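Side-chain contacts in mandelate racemase / muconate lactonizing enzyme (Burkholderia pseudomallei, PDB 2POD), which is of unknown specific function but belongs to the enolase superfamily, whose members use a bound metal, and may act as a lyase: residues 10-15 against 38-43; 18-23 against 45-50; 61-66 against 88-93; 117-122 against 365-370. All blocks are in the same frame, centred on the assembly; numbering follows the deposited sequence.

Contact 1: 10-15 against 38-43; sequences TLRPEE and YGACSA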
loop_
_atom_site.group_PDB
_atom_site.type_symbol
_atom_site.label_atom_id
_atom_site.label_comp_id
_atom_site.label_asym_id
_atom_site.label_seq_id
_atom_site.Cartn_x
_atom_site.Cartn_y
_atom_site.Cartn_z
ATOM N N THR B 10 -19.322 29.674 35.225
ATOM C CA THR B 10 -18.131 28.868 35.513
ATOM C C THR B 10 -17.681 28.992 36.964
ATOM O O THR B 10 -17.756 30.066 37.562
ATOM C CB THR B 10 -16.954 29.195 34.577
ATOM O OG1 THR B 10 -16.639 30.589 34.676
ATOM C CG2 THR B 10 -17.304 28.845 33.129
ATOM N N LEU B 11 -17.223 27.876 37.522
ATOM C CA LEU B 11 -16.806 27.820 38.909
ATOM C C LEU B 11 -15.384 27.282 38.965
ATOM O O LEU B 11 -15.126 26.157 38.524
ATOM C CB LEU B 11 -17.726 26.889 39.716
ATOM C CG LEU B 11 -19.263 26.922 39.781
ATOM C CD1 LEU B 11 -19.669 26.346 41.121
ATOM C CD2 LEU B 11 -19.899 28.296 39.607
ATOM N N ARG B 12 -14.470 28.081 39.509
ATOM C CA ARG B 12 -13.082 27.660 39.691
ATOM C C ARG B 12 -12.683 27.598 41.169
ATOM O O ARG B 12 -12.373 28.626 41.775
ATOM C CB ARG B 12 -12.134 28.599 38.947
ATOM C CG ARG B 12 -12.119 28.440 37.439
ATOM C CD ARG B 12 -10.880 29.088 36.820
ATOM N NE ARG B 12 -10.926 30.548 36.883
ATOM C CZ ARG B 12 -10.227 31.293 37.738
ATOM N NH1 ARG B 12 -10.344 32.612 37.715
ATOM N NH2 ARG B 12 -9.413 30.724 38.615
ATOM N N PRO B 13 -12.671 26.389 41.754
ATOM C CA PRO B 13 -12.256 26.288 43.155
ATOM C C PRO B 13 -10.738 26.315 43.297
ATOM O O PRO B 13 -10.053 25.522 42.652
ATOM C CB PRO B 13 -12.825 24.936 43.601
ATOM C CG PRO B 13 -13.057 24.149 42.335
ATOM C CD PRO B 13 -13.015 25.080 41.162
ATOM N N GLU B 14 -10.209 27.219 44.120
ATOM C CA GLU B 14 -8.749 27.337 44.239
ATOM C C GLU B 14 -8.048 26.227 45.017
ATOM O O GLU B 14 -6.827 26.077 44.925
ATOM C CB GLU B 14 -8.284 28.726 44.691
ATOM C CG GLU B 14 -9.163 29.430 45.695
ATOM C CD GLU B 14 -8.541 30.728 46.180
ATOM O OE1 GLU B 14 -8.459 31.694 45.385
ATOM O OE2 GLU B 14 -8.126 30.772 47.358
ATOM N N GLU B 15 -8.819 25.434 45.753
ATOM C CA GLU B 15 -8.305 24.212 46.371
ATOM C C GLU B 15 -8.018 23.109 45.355
ATOM O O GLU B 15 -7.122 22.285 45.566
ATOM C CB GLU B 15 -9.245 23.690 47.466
ATOM C CG GLU B 15 -10.703 24.102 47.313
ATOM C CD GLU B 15 -11.054 25.381 48.073
ATOM O OE1 GLU B 15 -11.432 26.374 47.414
ATOM O OE2 GLU B 15 -10.954 25.391 49.320
ATOM N N TYR B 38 -7.652 20.261 33.948
ATOM C CA TYR B 38 -6.512 21.012 33.399
ATOM C C TYR B 38 -6.862 22.314 32.708
ATOM O O TYR B 38 -7.907 22.419 32.072
ATOM C CB TYR B 38 -5.585 20.156 32.514
ATOM C CG TYR B 38 -4.987 18.957 33.209
ATOM C CD1 TYR B 38 -4.448 19.056 34.496
ATOM C CD2 TYR B 38 -4.951 17.721 32.575
ATOM C CE1 TYR B 38 -3.897 17.944 35.131
ATOM C CE2 TYR B 38 -4.407 16.604 33.201
ATOM C CZ TYR B 38 -3.884 16.722 34.477
ATOM O OH TYR B 38 -3.345 15.610 35.081
ATOM N N GLY B 39 -5.970 23.302 32.844
ATOM C CA GLY B 39 -6.066 24.586 32.146
ATOM C C GLY B 39 -7.397 25.282 32.342
ATOM O O GLY B 39 -7.988 25.785 31.377
ATOM N N ALA B 40 -7.864 25.294 33.595
ATOM C CA ALA B 40 -9.189 25.799 33.954
ATOM C C ALA B 40 -9.436 27.237 33.531
ATOM O O ALA B 40 -10.507 27.544 33.010
ATOM C CB ALA B 40 -9.454 25.628 35.448
ATOM N N CYS B 41 -8.449 28.109 33.746
ATOM C CA CYS B 41 -8.565 29.525 33.375
ATOM C C CYS B 41 -8.686 29.755 31.880
ATOM O O CYS B 41 -9.358 30.686 31.461
ATOM C CB CYS B 41 -7.387 30.343 33.903
ATOM S SG CYS B 41 -7.356 30.502 35.680
ATOM N N SER B 42 -8.024 28.918 31.082
ATOM C CA SER B 42 -8.058 29.079 29.632
ATOM C C SER B 42 -9.352 28.542 29.032
ATOM O O SER B 42 -9.925 29.161 28.129
ATOM C CB SER B 42 -6.818 28.478 28.964
ATOM O OG SER B 42 -6.716 27.084 29.186
ATOM N N ALA B 43 -9.816 27.406 29.554
ATOM C CA ALA B 43 -11.138 26.881 29.215
ATOM C C ALA B 43 -12.281 27.810 29.637
ATOM O O ALA B 43 -13.211 28.038 28.855
ATOM C CB ALA B 43 -11.325 25.477 29.786
#

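Contact 2: 18-23 against 45-50; sequences NLLWVL and AYIHEW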
loop_
_atom_site.group_PDB
_atom_site.type_symbol
_atom_site.label_atom_id
_atom_site.label_comp_id
_atom_site.label_asym_id
_atom_site.label_seq_id
_atom_site.Cartn_x
_atom_site.Cartn_y
_atom_site.Cartn_z
ATOM N N ASN B 18 -6.925 22.859 38.959
ATOM C CA ASN B 18 -7.098 22.264 37.627
ATOM C C ASN B 18 -8.562 22.074 37.220
ATOM O O ASN B 18 -8.866 21.887 36.038
ATOM C CB ASN B 18 -6.353 20.936 37.521
ATOM C CG ASN B 18 -4.854 21.107 37.434
ATOM O OD1 ASN B 18 -4.102 20.345 38.041
ATOM N ND2 ASN B 18 -4.407 22.095 36.661
ATOM N N LEU B 19 -9.456 22.134 38.204
ATOM C CA LEU B 19 -10.848 21.749 38.034
ATOM C C LEU B 19 -11.700 22.915 37.562
ATOM O O LEU B 19 -11.556 24.042 38.039
ATOM C CB LEU B 19 -11.393 21.191 39.349
ATOM C CG LEU B 19 -12.781 20.564 39.486
ATOM C CD1 LEU B 19 -12.923 19.294 38.662
ATOM C CD2 LEU B 19 -12.980 20.251 40.949
ATOM N N LEU B 20 -12.592 22.643 36.615
ATOM C CA LEU B 20 -13.574 23.631 36.209
ATOM C C LEU B 20 -14.966 23.018 36.181
ATOM O O LEU B 20 -15.181 22.007 35.523
ATOM C CB LEU B 20 -13.202 24.243 34.857
ATOM C CG LEU B 20 -14.180 25.221 34.200
ATOM C CD1 LEU B 20 -14.238 26.528 34.972
ATOM C CD2 LEU B 20 -13.774 25.486 32.757
ATOM N N TRP B 21 -15.899 23.630 36.907
ATOM C CA TRP B 21 -17.316 23.347 36.729
ATOM C C TRP B 21 -17.989 24.381 35.855
ATOM O O TRP B 21 -17.579 25.535 35.828
ATOM C CB TRP B 21 -18.029 23.247 38.068
ATOM C CG TRP B 21 -17.628 22.051 38.841
ATOM C CD1 TRP B 21 -17.663 20.758 38.421
ATOM C CD2 TRP B 21 -17.127 22.030 40.178
ATOM N NE1 TRP B 21 -17.214 19.924 39.417
ATOM C CE2 TRP B 21 -16.878 20.680 40.509
ATOM C CE3 TRP B 21 -16.866 23.021 41.132
ATOM C CZ2 TRP B 21 -16.388 20.292 41.761
ATOM C CZ3 TRP B 21 -16.372 22.634 42.378
ATOM C CH2 TRP B 21 -16.132 21.280 42.676
ATOM N N VAL B 22 -18.998 23.939 35.107
ATOM C CA VAL B 22 -19.838 24.830 34.308
ATOM C C VAL B 22 -21.304 24.524 34.599
ATOM O O VAL B 22 -21.692 23.359 34.695
ATOM C CB VAL B 22 -19.578 24.689 32.777
ATOM C CG1 VAL B 22 -20.295 25.795 32.010
ATOM C CG2 VAL B 22 -18.103 24.753 32.474
ATOM N N LEU B 23 -22.102 25.580 34.752
ATOM C CA LEU B 23 -23.537 25.466 34.987
ATOM C C LEU B 23 -24.290 26.193 33.892
ATOM O O LEU B 23 -24.015 27.361 33.622
ATOM C CB LEU B 23 -23.911 26.066 36.344
ATOM C CG LEU B 23 -23.512 25.301 37.607
ATOM C CD1 LEU B 23 -23.639 26.206 38.819
ATOM C CD2 LEU B 23 -24.357 24.055 37.793
ATOM N N ALA B 45 -12.006 31.116 30.134
ATOM C CA ALA B 45 -11.894 32.323 29.329
ATOM C C ALA B 45 -12.476 32.130 27.934
ATOM O O ALA B 45 -13.117 33.039 27.407
ATOM C CB ALA B 45 -10.455 32.791 29.256
ATOM N N TYR B 46 -12.268 30.940 27.362
ATOM C CA TYR B 46 -12.872 30.552 26.084
ATOM C C TYR B 46 -14.407 30.527 26.141
ATOM O O TYR B 46 -15.070 31.032 25.230
ATOM C CB TYR B 46 -12.343 29.184 25.612
ATOM C CG TYR B 46 -13.250 28.525 24.591
ATOM C CD1 TYR B 46 -14.112 27.484 24.958
ATOM C CD2 TYR B 46 -13.285 28.980 23.268
ATOM C CE1 TYR B 46 -14.962 26.910 24.033
ATOM C CE2 TYR B 46 -14.130 28.404 22.340
ATOM C CZ TYR B 46 -14.960 27.371 22.723
ATOM O OH TYR B 46 -15.801 26.809 21.798
ATOM N N ILE B 47 -14.957 29.908 27.186
ATOM C CA ILE B 47 -16.412 29.825 27.357
ATOM C C ILE B 47 -17.073 31.204 27.331
ATOM O O ILE B 47 -18.013 31.421 26.570
ATOM C CB ILE B 47 -16.806 29.032 28.610
ATOM C CG1 ILE B 47 -16.553 27.538 28.379
ATOM C CG2 ILE B 47 -18.287 29.280 28.990
ATOM C CD1 ILE B 47 -16.689 26.683 29.640
ATOM N N HIS B 48 -16.532 32.139 28.107
ATOM C CA HIS B 48 -17.095 33.479 28.214
ATOM C C HIS B 48 -16.769 34.369 27.009
ATOM O O HIS B 48 -17.544 35.274 26.678
ATOM C CB HIS B 48 -16.688 34.142 29.543
ATOM C CG HIS B 48 -17.154 33.394 30.756
ATOM N ND1 HIS B 48 -18.485 33.288 31.099
ATOM C CD2 HIS B 48 -16.469 32.709 31.703
ATOM C CE1 HIS B 48 -18.601 32.572 32.202
ATOM N NE2 HIS B 48 -17.392 32.207 32.591
ATOM N N GLU B 49 -15.640 34.104 26.351
ATOM C CA GLU B 49 -15.219 34.888 25.183
ATOM C C GLU B 49 -16.012 34.606 23.904
ATOM O O GLU B 49 -16.316 35.526 23.145
ATOM C CB GLU B 49 -13.725 34.725 24.927
ATOM C CG GLU B 49 -13.121 35.781 24.018
ATOM C CD GLU B 49 -11.641 35.566 23.766
ATOM O OE1 GLU B 49 -10.957 36.544 23.392
ATOM O OE2 GLU B 49 -11.152 34.432 23.965
ATOM N N TRP B 50 -16.340 33.343 23.658
ATOM C CA TRP B 50 -16.871 32.942 22.357
ATOM C C TRP B 50 -18.089 32.023 22.451
ATOM O O TRP B 50 -19.090 32.242 21.760
ATOM C CB TRP B 50 -15.768 32.298 21.514
ATOM C CG TRP B 50 -16.165 32.022 20.097
ATOM C CD1 TRP B 50 -16.167 32.904 19.063
ATOM C CD2 TRP B 50 -16.616 30.772 19.563
ATOM N NE1 TRP B 50 -16.592 32.284 17.912
ATOM C CE2 TRP B 50 -16.870 30.972 18.192
ATOM C CE3 TRP B 50 -16.826 29.499 20.111
ATOM C CZ2 TRP B 50 -17.327 29.950 17.358
ATOM C CZ3 TRP B 50 -17.273 28.485 19.283
ATOM C CH2 TRP B 50 -17.520 28.717 17.920
#

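Contact 3: 61-66 against 88-93; sequences LQIDRH and ALDIAL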
loop_
_atom_site.group_PDB
_atom_site.type_symbol
_atom_site.label_atom_id
_atom_site.label_comp_id
_atom_site.label_asym_id
_atom_site.label_seq_id
_atom_site.Cartn_x
_atom_site.Cartn_y
_atom_site.Cartn_z
ATOM N N LEU B 61 -31.601 21.380 24.032
ATOM C CA LEU B 61 -31.867 20.008 23.613
ATOM C C LEU B 61 -31.280 19.729 22.227
ATOM O O LEU B 61 -31.175 18.579 21.807
ATOM C CB LEU B 61 -33.371 19.723 23.635
ATOM C CG LEU B 61 -34.004 19.059 24.866
ATOM C CD1 LEU B 61 -33.784 19.849 26.147
ATOM C CD2 LEU B 61 -35.496 18.859 24.622
ATOM N N GLN B 62 -30.881 20.786 21.531
ATOM C CA GLN B 62 -30.234 20.650 20.238
ATOM C C GLN B 62 -28.738 20.332 20.358
ATOM O O GLN B 62 -27.886 21.082 19.895
ATOM C CB GLN B 62 -30.505 21.884 19.381
ATOM C CG GLN B 62 -31.984 22.067 19.086
ATOM C CD GLN B 62 -32.305 23.351 18.360
ATOM O OE1 GLN B 62 -31.413 24.099 17.963
ATOM N NE2 GLN B 62 -33.595 23.613 18.176
ATOM N N ILE B 63 -28.448 19.180 20.956
ATOM C CA ILE B 63 -27.124 18.852 21.474
ATOM C C ILE B 63 -26.123 18.603 20.338
ATOM O O ILE B 63 -25.030 19.179 20.333
ATOM C CB ILE B 63 -27.191 17.643 22.448
ATOM C CG1 ILE B 63 -28.010 18.009 23.693
ATOM C CG2 ILE B 63 -25.802 17.203 22.856
ATOM C CD1 ILE B 63 -28.113 16.905 24.747
ATOM N N ASP B 64 -26.516 17.771 19.372
ATOM C CA ASP B 64 -25.760 17.580 18.134
ATOM C C ASP B 64 -25.520 18.868 17.345
ATOM O O ASP B 64 -24.425 19.066 16.803
ATOM C CB ASP B 64 -26.435 16.535 17.235
ATOM C CG ASP B 64 -26.118 15.099 17.647
ATOM O OD1 ASP B 64 -25.105 14.856 18.347
ATOM O OD2 ASP B 64 -26.890 14.203 17.262
ATOM N N ARG B 65 -26.532 19.735 17.288
ATOM C CA ARG B 65 -26.429 21.003 16.558
ATOM C C ARG B 65 -25.402 21.933 17.197
ATOM O O ARG B 65 -24.607 22.559 16.492
ATOM C CB ARG B 65 -27.788 21.699 16.447
ATOM C CG ARG B 65 -27.779 22.968 15.602
ATOM C CD ARG B 65 -29.172 23.570 15.478
ATOM N NE ARG B 65 -29.273 24.871 16.141
ATOM C CZ ARG B 65 -29.061 26.040 15.542
ATOM N NH1 ARG B 65 -28.733 26.094 14.259
ATOM N NH2 ARG B 65 -29.170 27.163 16.230
ATOM N N HIS B 66 -25.407 21.998 18.527
ATOM C CA HIS B 66 -24.532 22.927 19.249
ATOM C C HIS B 66 -23.082 22.499 19.255
ATOM O O HIS B 66 -22.207 23.337 19.070
ATOM C CB HIS B 66 -25.030 23.196 20.672
ATOM C CG HIS B 66 -26.361 23.868 20.712
ATOM N ND1 HIS B 66 -26.708 24.867 19.827
ATOM C CD2 HIS B 66 -27.439 23.672 21.504
ATOM C CE1 HIS B 66 -27.946 25.254 20.072
ATOM N NE2 HIS B 66 -28.411 24.546 21.085
ATOM N N ALA B 88 -17.101 20.366 28.451
ATOM C CA ALA B 88 -17.814 20.724 29.687
ATOM C C ALA B 88 -19.226 21.237 29.400
ATOM O O ALA B 88 -20.195 20.762 29.988
ATOM C CB ALA B 88 -17.016 21.761 30.492
ATOM N N LEU B 89 -19.325 22.190 28.476
ATOM C CA LEU B 89 -20.600 22.689 27.961
ATOM C C LEU B 89 -21.524 21.575 27.466
ATOM O O LEU B 89 -22.740 21.621 27.689
ATOM C CB LEU B 89 -20.336 23.668 26.817
ATOM C CG LEU B 89 -20.574 25.172 26.978
ATOM C CD1 LEU B 89 -20.870 25.630 28.392
ATOM C CD2 LEU B 89 -19.458 25.978 26.360
ATOM N N ASP B 90 -20.931 20.580 26.804
ATOM C CA ASP B 90 -21.655 19.430 26.287
ATOM C C ASP B 90 -22.256 18.530 27.361
ATOM O O ASP B 90 -23.413 18.122 27.232
ATOM C CB ASP B 90 -20.770 18.599 25.362
ATOM C CG ASP B 90 -21.547 17.534 24.642
ATOM O OD1 ASP B 90 -22.227 17.891 23.655
ATOM O OD2 ASP B 90 -21.496 16.352 25.074
ATOM N N ILE B 91 -21.470 18.203 28.390
ATOM C CA ILE B 91 -21.943 17.371 29.511
ATOM C C ILE B 91 -23.169 18.005 30.190
ATOM O O ILE B 91 -24.155 17.323 30.472
ATOM C CB ILE B 91 -20.814 17.101 30.554
ATOM C CG1 ILE B 91 -19.692 16.258 29.925
ATOM C CG2 ILE B 91 -21.368 16.395 31.813
ATOM C CD1 ILE B 91 -18.349 16.356 30.652
ATOM N N ALA B 92 -23.101 19.320 30.401
ATOM C CA ALA B 92 -24.202 20.093 30.972
ATOM C C ALA B 92 -25.469 20.067 30.107
ATOM O O ALA B 92 -26.578 20.037 30.641
ATOM C CB ALA B 92 -23.754 21.523 31.242
ATOM N N LEU B 93 -25.302 20.036 28.782
ATOM C CA LEU B 93 -26.433 19.872 27.866
ATOM C C LEU B 93 -27.113 18.510 27.983
ATOM O O LEU B 93 -28.338 18.410 27.879
ATOM C CB LEU B 93 -26.034 20.167 26.420
ATOM C CG LEU B 93 -25.672 21.609 26.044
ATOM C CD1 LEU B 93 -25.487 21.737 24.532
ATOM C CD2 LEU B 93 -26.681 22.657 26.581
HETATM O O HOH W 1 -22.923 20.067 22.382
#

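Contact 4: 117-122 against 365-370; sequences IRTYNT and PTVKDG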
loop_
_atom_site.group_PDB
_atom_site.type_symbol
_atom_site.label_atom_id
_atom_site.label_comp_id
_atom_site.label_asym_id
_atom_site.label_seq_id
_atom_site.Cartn_x
_atom_site.Cartn_y
_atom_site.Cartn_z
ATOM N N ILE B 117 -20.447 -1.785 35.763
ATOM C CA ILE B 117 -19.253 -2.114 34.995
ATOM C C ILE B 117 -18.069 -2.306 35.924
ATOM O O ILE B 117 -17.955 -1.612 36.930
ATOM C CB ILE B 117 -18.954 -1.063 33.888
ATOM C CG1 ILE B 117 -17.763 -1.495 33.023
ATOM C CG2 ILE B 117 -18.800 0.339 34.463
ATOM C CD1 ILE B 117 -17.601 -0.725 31.749
ATOM N N ARG B 118 -17.218 -3.275 35.591
ATOM C CA ARG B 118 -15.917 -3.468 36.225
ATOM C C ARG B 118 -15.120 -2.170 36.287
ATOM O O ARG B 118 -15.025 -1.431 35.303
ATOM C CB ARG B 118 -15.128 -4.536 35.463
ATOM C CG ARG B 118 -13.842 -4.978 36.130
ATOM C CD ARG B 118 -13.320 -6.238 35.479
ATOM N NE ARG B 118 -11.980 -6.579 35.945
ATOM C CZ ARG B 118 -10.871 -6.420 35.231
ATOM N NH1 ARG B 118 -10.927 -5.923 34.000
ATOM N NH2 ARG B 118 -9.701 -6.771 35.750
ATOM N N THR B 119 -14.579 -1.888 37.466
ATOM C CA THR B 119 -13.681 -0.760 37.639
ATOM C C THR B 119 -12.237 -1.233 37.740
ATOM O O THR B 119 -11.985 -2.404 38.010
ATOM C CB THR B 119 -14.093 0.120 38.845
ATOM O OG1 THR B 119 -13.562 1.436 38.676
ATOM C CG2 THR B 119 -13.612 -0.468 40.181
ATOM N N TYR B 120 -11.303 -0.328 37.476
ATOM C CA TYR B 120 -9.895 -0.535 37.790
ATOM C C TYR B 120 -9.357 0.688 38.502
ATOM O O TYR B 120 -9.833 1.803 38.273
ATOM C CB TYR B 120 -9.067 -0.858 36.532
ATOM C CG TYR B 120 -8.735 0.298 35.607
ATOM C CD1 TYR B 120 -7.520 0.986 35.713
ATOM C CD2 TYR B 120 -9.623 0.687 34.602
ATOM C CE1 TYR B 120 -7.213 2.049 34.859
ATOM C CE2 TYR B 120 -9.320 1.742 33.734
ATOM C CZ TYR B 120 -8.118 2.420 33.874
ATOM O OH TYR B 120 -7.810 3.455 33.019
ATOM N N ASN B 121 -8.367 0.479 39.365
ATOM C CA ASN B 121 -7.857 1.560 40.200
ATOM C C ASN B 121 -6.588 2.175 39.657
ATOM O O ASN B 121 -5.550 1.520 39.565
ATOM C CB ASN B 121 -7.668 1.124 41.655
ATOM C CG ASN B 121 -7.620 2.305 42.610
ATOM O OD1 ASN B 121 -8.642 2.931 42.894
ATOM N ND2 ASN B 121 -6.426 2.629 43.094
ATOM N N THR B 122 -6.682 3.443 39.284
ATOM C CA THR B 122 -5.505 4.223 38.954
ATOM C C THR B 122 -4.830 4.643 40.262
ATOM O O THR B 122 -5.369 5.453 41.025
ATOM C CB THR B 122 -5.889 5.420 38.058
ATOM O OG1 THR B 122 -6.353 4.920 36.802
ATOM C CG2 THR B 122 -4.715 6.358 37.811
ATOM N N PRO B 365 -21.083 8.015 42.078
ATOM C CA PRO B 365 -20.966 6.636 41.606
ATOM C C PRO B 365 -20.497 5.672 42.686
ATOM O O PRO B 365 -19.536 5.960 43.409
ATOM C CB PRO B 365 -19.923 6.740 40.493
ATOM C CG PRO B 365 -20.100 8.104 39.965
ATOM C CD PRO B 365 -20.403 8.952 41.164
ATOM N N THR B 366 -21.190 4.545 42.793
ATOM C CA THR B 366 -20.984 3.603 43.885
ATOM C C THR B 366 -20.028 2.503 43.439
ATOM O O THR B 366 -20.289 1.810 42.455
ATOM C CB THR B 366 -22.323 2.965 44.323
ATOM O OG1 THR B 366 -23.323 3.986 44.456
ATOM C CG2 THR B 366 -22.162 2.212 45.644
ATOM N N VAL B 367 -18.925 2.346 44.166
ATOM C CA VAL B 367 -18.003 1.240 43.927
ATOM C C VAL B 367 -18.194 0.108 44.933
ATOM O O VAL B 367 -17.971 0.286 46.134
ATOM C CB VAL B 367 -16.530 1.705 43.893
ATOM C CG1 VAL B 367 -15.598 0.530 43.628
ATOM C CG2 VAL B 367 -16.342 2.766 42.821
ATOM N N LYS B 368 -18.610 -1.051 44.425
ATOM C CA LYS B 368 -18.730 -2.269 45.224
ATOM C C LYS B 368 -18.299 -3.509 44.434
ATOM O O LYS B 368 -18.723 -3.701 43.288
ATOM C CB LYS B 368 -20.171 -2.432 45.726
ATOM C CG LYS B 368 -20.303 -3.249 47.007
ATOM C CD LYS B 368 -21.744 -3.686 47.227
ATOM C CE LYS B 368 -21.885 -4.536 48.479
ATOM N NZ LYS B 368 -21.415 -5.932 48.263
ATOM N N ASP B 369 -17.461 -4.333 45.067
ATOM C CA ASP B 369 -16.935 -5.593 44.508
ATOM C C ASP B 369 -16.166 -5.465 43.189
ATOM O O ASP B 369 -16.330 -6.283 42.275
ATOM C CB ASP B 369 -18.016 -6.680 44.427
ATOM C CG ASP B 369 -18.711 -6.918 45.756
ATOM O OD1 ASP B 369 -18.053 -6.781 46.815
ATOM O OD2 ASP B 369 -19.920 -7.245 45.739
ATOM N N GLY B 370 -15.326 -4.434 43.108
ATOM C CA GLY B 370 -14.544 -4.144 41.910
ATOM C C GLY B 370 -15.372 -3.653 40.737
ATOM O O GLY B 370 -14.937 -3.747 39.588
#

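Contact 1: 10-15 against 38-43
Arg-12 and Cys-41 make the main contact, a thiol lying over one face of a guanidinium group. The SG of Cys-41 sits 3.5 Å above the plane, displaced toward the rim, and is 3.6 Å from Arg-12 NH2. The chain of Arg-12 bends at chi3 (-71°), which turns the flat group away from the line of its aliphatic stem and presents a face to the sulfur.

Apolar packing adds a second, smaller patch. Here the stem is used: CD of Arg-12 lies 4.0 Å from the methyl CB of Ala-40, in the first turn of the helix.

No hydrogen bond joins the two segments. The polar work is done next door, where Arg-12 NE forms a salt bridge with Glu-44, one turn further along the same helix. Within 38-43, the carbonyl O of Gly-39, the N-cap residue, takes the OG of Ser-42 at 2.8 Å as well as the backbone N of Ala-43. The backbone N of Cys-41 is also hydrogen-bonded to Glu-49 of the second subunit.

The contact lays the start of helix 40-55 against strand 5-13, which runs between strands 19-26 and 394-400 in the antiparallel sheet.

Contact 2: 18-23 against 45-50
Val-22 and Ile-47 reach toward each other tip to tip, and their methyls, CG2 of Val-22 and CD1 of Ile-47, meet at 3.7 Å. On the helix side the reach comes from two torsions. The chi1 of Ile-47 (-73°) sets CG1 beside the backbone N, and chi2 is near trans at 170°, which stretches CD1 out to the far end of the side chain. On the strand side Val-22 holds CG1 opposite its own backbone N, with chi1 at -170°, and this leaves CG2 as the branch that meets the helix.

Leu-20, two residues earlier on the same side of the strand, adds a looser contact, its CD2 standing 4.4 Å from Ile-47 CD1. A single methyl of the helix therefore serves both strand side chains. All three residues are buried and the contact is wholly apolar. Helix 81-101 closes in as well: Leu-89 packs on both Val-22 and Ile-47, and Ala-88 on Val-22.

Alternate residues of strand 19-26 thus turn one face of the antiparallel sheet toward helix 40-55. A three-stranded antiparallel meander followed by helices packed on it is the makeup of the enolase-superfamily N-terminal domain.

Contact 3: 61-66 against 88-93
A water bridges the two helices, donating to Ile-63 O at 3.1 Å and to Asp-90 OD1 at 2.6 Å, where no direct hydrogen bond joins the segments. The same OD1 is also bonded to Ser-303 OG of helix 301-314, and it lies 3.7 Å from the methyl CG2 of Ile-63, whose side chain crosses that of Asp-90 at about a right angle. OD1 is thus gripped by the water and by the Ser-303 hydroxyl, with an isoleucine methyl beside it.

The rest is packing. Ile-63 and Leu-93 slide past each other in opposite directions, with CG1 of Ile-63 at 4.0 Å from CB of Leu-93. Because chi2 of Ile-63 is trans (-178°), its CD1 extends as far as the main chain and ends 3.5 Å from Leu-93 O. His-66, one turn on, meets Leu-93 at the ring edge: CD2 is 4.1 Å from Leu-93 CD1, which lies near the ring plane. NE2 of that imidazole is hydrogen-bonded to the carbonyl O of Asp-59.

The contact joins helix 63-69 to helix 81-101 in the helical part of the enolase-type N-terminal domain, and through Ser-303 this pair also meets helix 301-314 of the barrel domain.

Contact 4: 117-122 against 365-370
Val-367 touches Thr-119 methyl to methyl, CG1 of the valine standing 4.1 Å from CG2 of the threonine. Val-367 has CG1 trans to its backbone N (chi1 -179°), and this is the branch turned to the threonine. Ile-372 of the following strand packs against both residues.

Lys-368 and Asp-369 then carry the chain round the turn with their CB atoms directed away from strand 117-122. They pair with each other instead, in a salt bridge between Lys-368 NZ and Asp-369 OD2 whose hydrogen bond is weak. The backbone of Asp-369 and of Gly-370 has positive phi (58° and 70°), which turns the chain back between strands 366-368 and 371-373.

Gly-370 supplies the polar link. Its carbonyl O accepts the backbone N-H of Thr-119 at 2.8 Å in a nearly straight bond, although the donor stands above the carbonyl plane. The same oxygen also receives a CA-H...O contact from Arg-118 CA at 3.5 Å, and CG2 of Thr-119 lies 3.6 Å from it. The OG1 of Thr-119, on another branch, is bonded to Gln-346 O and Ser-348 OG, while Arg-118 sends its guanidinium to Asp-216.

One oxygen thus gathers a strong bond, a CH contact and a methyl from two successive residues. The chemistry is that of a hairpin turn fastened by its main chain to the first strand of the barrel, with small apolar groups beside the bond; since the side chain of Thr-119 is about 14 Å from a bound sodium ion, this is structural packing away from the metal.

Contacts 1 and 2 both use helix 40-55 against neighbouring strands of one antiparallel sheet, and Thr-10 OG1 and His-48 NE2 link them directly. Contact 2 is fully buried and purely apolar, while contact 1, at the start of that helix, is only partly buried and relies on an arginine face. Contact 3 is buried too, but it joins helix to helix and admits a water and a carboxylate; helix 81-101 reaches back to contact 2 through its own apolar side chains. Contact 4 stands apart, about 27 to 30 Å from the others between centres, in the barrel domain, and it alone has a direct hydrogen bond across its segments.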